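Local coordinates for protein beta-glucosidase (Chaetomella raphigera, PDB 6JXG) that probably hydrolyses terminal, non-reducing beta-D-glucosyl residues to release beta-D-glucose, as a secreted family 3 glycoside hydrolase of cellulose breakdown, at residues 610-616 against 667-673; 689-695 against 707-712. All blocks are in the same frame, centred on the assembly; numbering follows the deposited sequence.

Contact 1 of 2, residues 610-616 against 667-673; sequences YDIVATV and TFNLRRK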
loop_
_atom_site.group_PDB
_atom_site.type_symbol
_atom_site.label_atom_id
_atom_site.label_comp_id
_atom_site.label_asym_id
_atom_site.label_seq_id
_atom_site.Cartn_x
_atom_site.Cartn_y
_atom_site.Cartn_z
ATOM N N TYR A 610 3.198 -20.107 10.197
ATOM C CA TYR A 610 4.107 -19.042 10.381
ATOM C C TYR A 610 5.394 -19.491 11.064
ATOM O O TYR A 610 6.239 -18.676 11.284
ATOM C CB TYR A 610 3.412 -17.874 11.164
ATOM C CG TYR A 610 2.162 -17.409 10.455
ATOM C CD1 TYR A 610 2.216 -16.405 9.530
ATOM C CD2 TYR A 610 0.930 -18.029 10.671
ATOM C CE1 TYR A 610 1.085 -16.001 8.844
ATOM C CE2 TYR A 610 -0.166 -17.662 9.966
ATOM C CZ TYR A 610 -0.082 -16.612 9.067
ATOM O OH TYR A 610 -1.192 -16.236 8.379
ATOM N N ASP A 611 5.611 -20.774 11.340
ATOM C CA ASP A 611 6.927 -21.178 11.832
ATOM C C ASP A 611 7.984 -20.971 10.712
ATOM O O ASP A 611 7.709 -21.275 9.550
ATOM C CB ASP A 611 6.957 -22.697 12.115
ATOM C CG ASP A 611 6.046 -23.149 13.287
ATOM O OD1 ASP A 611 5.817 -22.353 14.185
ATOM O OD2 ASP A 611 5.623 -24.328 13.262
ATOM N N ILE A 612 9.200 -20.566 11.068
ATOM C CA ILE A 612 10.287 -20.516 10.135
ATOM C C ILE A 612 10.804 -21.947 9.927
ATOM O O ILE A 612 11.173 -22.600 10.881
ATOM C CB ILE A 612 11.359 -19.605 10.636
ATOM C CG1 ILE A 612 10.820 -18.168 10.749
ATOM C CG2 ILE A 612 12.583 -19.686 9.727
ATOM C CD1 ILE A 612 10.470 -17.569 9.397
ATOM N N VAL A 613 10.717 -22.469 8.717
ATOM C CA VAL A 613 11.136 -23.856 8.432
ATOM C C VAL A 613 12.440 -23.937 7.657
ATOM O O VAL A 613 13.060 -24.987 7.622
ATOM C CB VAL A 613 10.025 -24.676 7.749
ATOM C CG1 VAL A 613 8.804 -24.745 8.692
ATOM C CG2 VAL A 613 9.581 -24.080 6.434
ATOM N N ALA A 614 12.886 -22.843 7.036
ATOM C CA ALA A 614 14.086 -22.903 6.195
ATOM C C ALA A 614 14.686 -21.536 6.046
ATOM O O ALA A 614 14.024 -20.532 6.246
ATOM C CB ALA A 614 13.727 -23.430 4.812
ATOM N N THR A 615 15.974 -21.485 5.716
ATOM C CA THR A 615 16.627 -20.231 5.524
ATOM C C THR A 615 17.555 -20.349 4.317
ATOM O O THR A 615 18.220 -21.374 4.146
ATOM C CB THR A 615 17.491 -19.914 6.746
ATOM O OG1 THR A 615 16.645 -19.642 7.840
ATOM C CG2 THR A 615 18.303 -18.661 6.543
ATOM N N VAL A 616 17.584 -19.284 3.510
ATOM C CA VAL A 616 18.412 -19.202 2.317
ATOM C C VAL A 616 19.332 -17.985 2.502
ATOM O O VAL A 616 18.869 -16.935 3.074
ATOM C CB VAL A 616 17.509 -19.020 1.073
ATOM C CG1 VAL A 616 18.293 -18.664 -0.177
ATOM C CG2 VAL A 616 16.610 -20.229 0.887
ATOM N N THR A 667 19.848 -12.617 3.752
ATOM C CA THR A 667 19.217 -13.745 4.428
ATOM C C THR A 667 17.749 -13.722 4.177
ATOM O O THR A 667 17.122 -12.644 4.295
ATOM C CB THR A 667 19.517 -13.647 5.926
ATOM O OG1 THR A 667 20.924 -13.873 6.085
ATOM C CG2 THR A 667 18.741 -14.623 6.711
ATOM N N PHE A 668 17.203 -14.875 3.797
ATOM C CA PHE A 668 15.771 -14.996 3.570
ATOM C C PHE A 668 15.250 -16.103 4.474
ATOM O O PHE A 668 15.579 -17.243 4.227
ATOM C CB PHE A 668 15.434 -15.346 2.087
ATOM C CG PHE A 668 16.210 -14.524 1.088
ATOM C CD1 PHE A 668 15.926 -13.147 0.927
ATOM C CD2 PHE A 668 17.282 -15.062 0.406
ATOM C CE1 PHE A 668 16.609 -12.366 -0.024
ATOM C CE2 PHE A 668 18.034 -14.245 -0.491
ATOM C CZ PHE A 668 17.677 -12.899 -0.722
ATOM N N ASN A 669 14.418 -15.760 5.465
ATOM C CA ASN A 669 13.754 -16.769 6.317
ATOM C C ASN A 669 12.366 -17.133 5.803
ATOM O O ASN A 669 11.513 -16.244 5.561
ATOM C CB ASN A 669 13.703 -16.239 7.742
ATOM C CG ASN A 669 15.074 -16.025 8.317
ATOM O OD1 ASN A 669 15.928 -16.932 8.277
ATOM N ND2 ASN A 669 15.324 -14.822 8.823
ATOM N N LEU A 670 12.165 -18.423 5.572
ATOM C CA LEU A 670 10.975 -18.927 4.948
ATOM C C LEU A 670 10.020 -19.534 5.974
ATOM O O LEU A 670 10.407 -20.390 6.818
ATOM C CB LEU A 670 11.299 -19.986 3.882
ATOM C CG LEU A 670 12.065 -19.468 2.690
ATOM C CD1 LEU A 670 12.688 -20.649 1.917
ATOM C CD2 LEU A 670 11.116 -18.693 1.780
ATOM N N ARG A 671 8.793 -19.048 5.941
ATOM C CA ARG A 671 7.732 -19.624 6.761
ATOM C C ARG A 671 7.216 -20.883 6.078
ATOM O O ARG A 671 7.297 -21.015 4.864
ATOM C CB ARG A 671 6.580 -18.613 6.899
ATOM C CG ARG A 671 6.922 -17.333 7.654
ATOM C CD ARG A 671 5.849 -16.298 7.455
ATOM N NE ARG A 671 5.714 -15.942 6.026
ATOM C CZ ARG A 671 4.855 -15.029 5.611
ATOM N NH1 ARG A 671 4.097 -14.356 6.479
ATOM N NH2 ARG A 671 4.728 -14.815 4.335
ATOM N N ARG A 672 6.617 -21.782 6.815
ATOM C CA ARG A 672 5.981 -22.914 6.191
ATOM C C ARG A 672 5.009 -22.494 5.108
ATOM O O ARG A 672 4.937 -23.107 4.046
ATOM C CB ARG A 672 5.256 -23.780 7.288
ATOM C CG ARG A 672 4.480 -24.952 6.719
ATOM C CD ARG A 672 4.236 -26.162 7.692
ATOM N NE ARG A 672 4.611 -25.817 9.022
ATOM C CZ ARG A 672 5.566 -26.304 9.788
ATOM N NH1 ARG A 672 6.310 -27.341 9.515
ATOM N NH2 ARG A 672 5.713 -25.704 10.930
ATOM N N LYS A 673 4.216 -21.436 5.374
ATOM C CA LYS A 673 3.252 -20.910 4.405
ATOM C C LYS A 673 3.912 -20.497 3.098
ATOM O O LYS A 673 3.306 -20.592 2.057
ATOM C CB LYS A 673 2.491 -19.700 4.994
ATOM C CG LYS A 673 1.246 -19.398 4.203
ATOM C CD LYS A 673 0.440 -18.234 4.846
ATOM C CE LYS A 673 -0.878 -18.002 4.157
ATOM N NZ LYS A 673 -1.694 -16.881 4.722
#
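A classic beta bulge sets Val613 and Ala614 together opposite Leu670, in an antiparallel strand pair of the fibronectin type III-like domain. Leu670 O takes a bond from Val613 N at 2.8 Å and a weak one from Ala614 N; from Ala614 onward the pairing is regular: Leu670 N returns a bond to Ala614 O, and Val616 and Phe668 bond each other both ways. The tight side is the face carrying Ala614, Val616, Phe668 and Leu670. There Leu670 CD1 sits 4.1 Å from both Ala614 CB and Val616 CG2, while Val616 CG1, anti to its backbone N (chi1 169°), reaches Phe668 CD2 at 3.8 Å. Leu634 of strand 628-637 packs against both Phe668 and Leu670.

The other face is looser and more polar. Thr615 and Asn669 lie side by side, and the Thr615 hydroxyl donates to the side-chain carbonyl of Asn669 within its plane; Ile612 CD1 merely rests on Asn669 CB at 3.9 Å. At the bulged end, Tyr610 runs alongside Arg671, whose NH1 lies at the ring edge and pairs with Asp188, while its NH2 meets Asp674; the Tyr610 hydroxyl bonds Gly604 O. Arg672 bends at chi3, its guanidinium carrying Val613 CG1 over one face, and Asp611 OD2 meets NH2 of Arg672 at the edge, a 2.7 Å salt bridge with carboxylate and guanidinium planes 82° apart.

Contact 2 of 2, residues 689-695 against 707-712; sequences TSGEFSL and QGSLKC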
loop_
_atom_site.group_PDB
_atom_site.type_symbol
_atom_site.label_atom_id
_atom_site.label_comp_id
_atom_site.label_asym_id
_atom_site.label_seq_id
_atom_site.Cartn_x
_atom_site.Cartn_y
_atom_site.Cartn_z
ATOM N N THR A 689 5.855 -32.481 -0.221
ATOM C CA THR A 689 6.595 -33.427 0.552
ATOM C C THR A 689 7.436 -34.404 -0.325
ATOM O O THR A 689 7.952 -35.405 0.122
ATOM C CB THR A 689 5.519 -34.085 1.473
ATOM O OG1 THR A 689 6.125 -34.480 2.683
ATOM C CG2 THR A 689 4.757 -35.206 0.821
ATOM N N SER A 690 7.530 -34.121 -1.601
ATOM C CA SER A 690 8.416 -34.854 -2.499
ATOM C C SER A 690 8.738 -33.909 -3.653
ATOM O O SER A 690 7.996 -32.971 -3.968
ATOM C CB SER A 690 7.739 -36.110 -3.061
ATOM O OG SER A 690 6.618 -35.744 -3.852
ATOM N N GLY A 691 9.835 -34.185 -4.312
ATOM C CA GLY A 691 10.315 -33.257 -5.294
ATOM C C GLY A 691 11.085 -32.245 -4.478
ATOM O O GLY A 691 11.555 -32.520 -3.343
ATOM N N GLU A 692 11.220 -31.061 -5.043
ATOM C CA GLU A 692 12.113 -30.120 -4.522
ATOM C C GLU A 692 11.566 -28.783 -4.928
ATOM O O GLU A 692 10.941 -28.644 -6.007
ATOM C CB GLU A 692 13.497 -30.323 -5.130
ATOM C CG GLU A 692 13.591 -30.031 -6.626
ATOM C CD GLU A 692 15.018 -30.207 -7.141
ATOM O OE1 GLU A 692 15.465 -29.439 -8.028
ATOM O OE2 GLU A 692 15.725 -31.081 -6.609
ATOM N N PHE A 693 11.784 -27.822 -4.062
ATOM C CA PHE A 693 11.460 -26.432 -4.405
ATOM C C PHE A 693 12.580 -25.890 -5.218
ATOM O O PHE A 693 13.738 -26.161 -4.924
ATOM C CB PHE A 693 11.298 -25.609 -3.123
ATOM C CG PHE A 693 10.181 -26.106 -2.242
ATOM C CD1 PHE A 693 8.876 -25.720 -2.467
ATOM C CD2 PHE A 693 10.443 -26.940 -1.143
ATOM C CE1 PHE A 693 7.832 -26.148 -1.650
ATOM C CE2 PHE A 693 9.393 -27.358 -0.314
ATOM C CZ PHE A 693 8.089 -26.999 -0.586
ATOM N N SER A 694 12.282 -25.077 -6.229
ATOM C CA SER A 694 13.320 -24.358 -6.916
ATOM C C SER A 694 13.519 -22.974 -6.271
ATOM O O SER A 694 12.553 -22.307 -5.968
ATOM C CB SER A 694 12.929 -24.188 -8.361
ATOM O OG SER A 694 12.906 -25.428 -8.932
ATOM N N LEU A 695 14.762 -22.611 -6.009
ATOM C CA LEU A 695 15.139 -21.342 -5.393
ATOM C C LEU A 695 15.877 -20.473 -6.424
ATOM O O LEU A 695 16.817 -20.949 -7.015
ATOM C CB LEU A 695 16.120 -21.644 -4.309
ATOM C CG LEU A 695 15.648 -22.643 -3.248
ATOM C CD1 LEU A 695 16.682 -22.914 -2.173
ATOM C CD2 LEU A 695 14.364 -22.132 -2.647
ATOM N N GLN A 707 20.936 -20.121 -8.412
ATOM C CA GLN A 707 19.866 -21.086 -8.408
ATOM C C GLN A 707 20.224 -22.234 -7.488
ATOM O O GLN A 707 21.390 -22.635 -7.367
ATOM C CB GLN A 707 19.638 -21.561 -9.841
ATOM C CG GLN A 707 18.580 -22.634 -10.040
ATOM C CD GLN A 707 19.061 -24.074 -9.845
ATOM O OE1 GLN A 707 20.163 -24.464 -10.206
ATOM N NE2 GLN A 707 18.221 -24.869 -9.238
ATOM N N GLY A 708 19.223 -22.758 -6.814
ATOM C CA GLY A 708 19.442 -23.897 -5.948
ATOM C C GLY A 708 18.143 -24.595 -5.735
ATOM O O GLY A 708 17.172 -24.291 -6.365
ATOM N N SER A 709 18.133 -25.534 -4.827
ATOM C CA SER A 709 16.877 -26.234 -4.514
ATOM C C SER A 709 16.802 -26.603 -3.056
ATOM O O SER A 709 17.775 -26.502 -2.330
ATOM C CB SER A 709 16.697 -27.430 -5.432
ATOM O OG SER A 709 17.743 -28.309 -5.199
ATOM N N LEU A 710 15.594 -26.890 -2.614
ATOM C CA LEU A 710 15.332 -27.314 -1.264
ATOM C C LEU A 710 14.579 -28.590 -1.484
ATOM O O LEU A 710 13.491 -28.589 -2.050
ATOM C CB LEU A 710 14.424 -26.341 -0.521
ATOM C CG LEU A 710 14.847 -25.449 0.628
ATOM C CD1 LEU A 710 13.581 -24.810 1.192
ATOM C CD2 LEU A 710 15.660 -26.123 1.712
ATOM N N LYS A 711 15.215 -29.684 -1.117
ATOM C CA LYS A 711 14.589 -30.996 -1.020
ATOM C C LYS A 711 13.357 -30.808 -0.139
ATOM O O LYS A 711 13.446 -30.107 0.865
ATOM C CB LYS A 711 15.577 -31.948 -0.353
ATOM C CG LYS A 711 16.421 -31.265 0.775
ATOM C CD LYS A 711 17.681 -30.471 0.267
ATOM C CE LYS A 711 17.837 -29.123 0.961
ATOM N NZ LYS A 711 18.692 -28.128 0.238
ATOM N N CYS A 712 12.213 -31.339 -0.565
ATOM C CA CYS A 712 10.931 -31.220 0.168
ATOM C C CYS A 712 10.817 -32.220 1.332
ATOM O O CYS A 712 9.885 -33.006 1.346
ATOM C CB CYS A 712 9.729 -31.473 -0.759
ATOM S SG CYS A 712 9.523 -30.308 -2.114
#
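Strands 692-695 and 707-711 run antiparallel at 154°, their axes 4.5 Å apart at closest, with Phe693-Leu710 and Leu695-Gly708 as hydrogen-bonded pairs and Glu692-Lys711 and Ser694-Ser709 as non-hydrogen-bonded ones. This is a beta hairpin at the edge of the four-stranded sheet in the fibronectin type III-like domain. The pairing runs on past the strand, where Cys712 N donates to Gly691 O at 3.1 Å.

The inward face carries Phe693, Leu695 and Leu710. With CG anti to its own carbonyl carbon (chi1 -61°), the Phe693 ring is laid beneath the Cys712 sulfur: SG stands over the ring face, 3.9 Å from the centroid and 28° off the normal. Leu710 CB meets Phe693 CD2 at 4.1 Å, and Leu710 CG approaches Leu695 CD1 at 4.2 Å, while Pro639 touches both Phe693 and Cys712. With an alanine in place of Phe693 the ring is gone, which is likely to open a gap beneath the sulfur and leave Leu710 CB without its aromatic neighbour.

On the opposite face, Glu692, Ser694, Ser709 and Lys711 are more open to solvent. Glu692 is extended beyond CG, its carboxylate alongside Ser709, with OE1 coming 3.5 Å from Ser709 CB. Lys711 folds back along its own strand, and its NZ donates to Ser709 O at 3.2 Å.

Overall arrangement
Following the chain from the N terminus, strand 582-591 is laid down first, then segment 610-616 at the start of strand 612-622; strands 628-637 and 649-658 follow before strand 663-671 returns to close contact 1, with 50 residues between its segments. Contact 2 opens only afterwards and closes a short hairpin, with 11 residues between, near the C-terminal end of the model. The two are thus in series, neither nesting nor crossing. Contact 1 joins two strands of a three-stranded sheet, contact 2 the last two of a four-stranded one. Their centres lie about 13 Å apart, and the sheets pack as a beta sandwich where Ala614 CB meets Leu710 CD1 at 3.9 Å and Val616 CG2 meets Leu695 CD1.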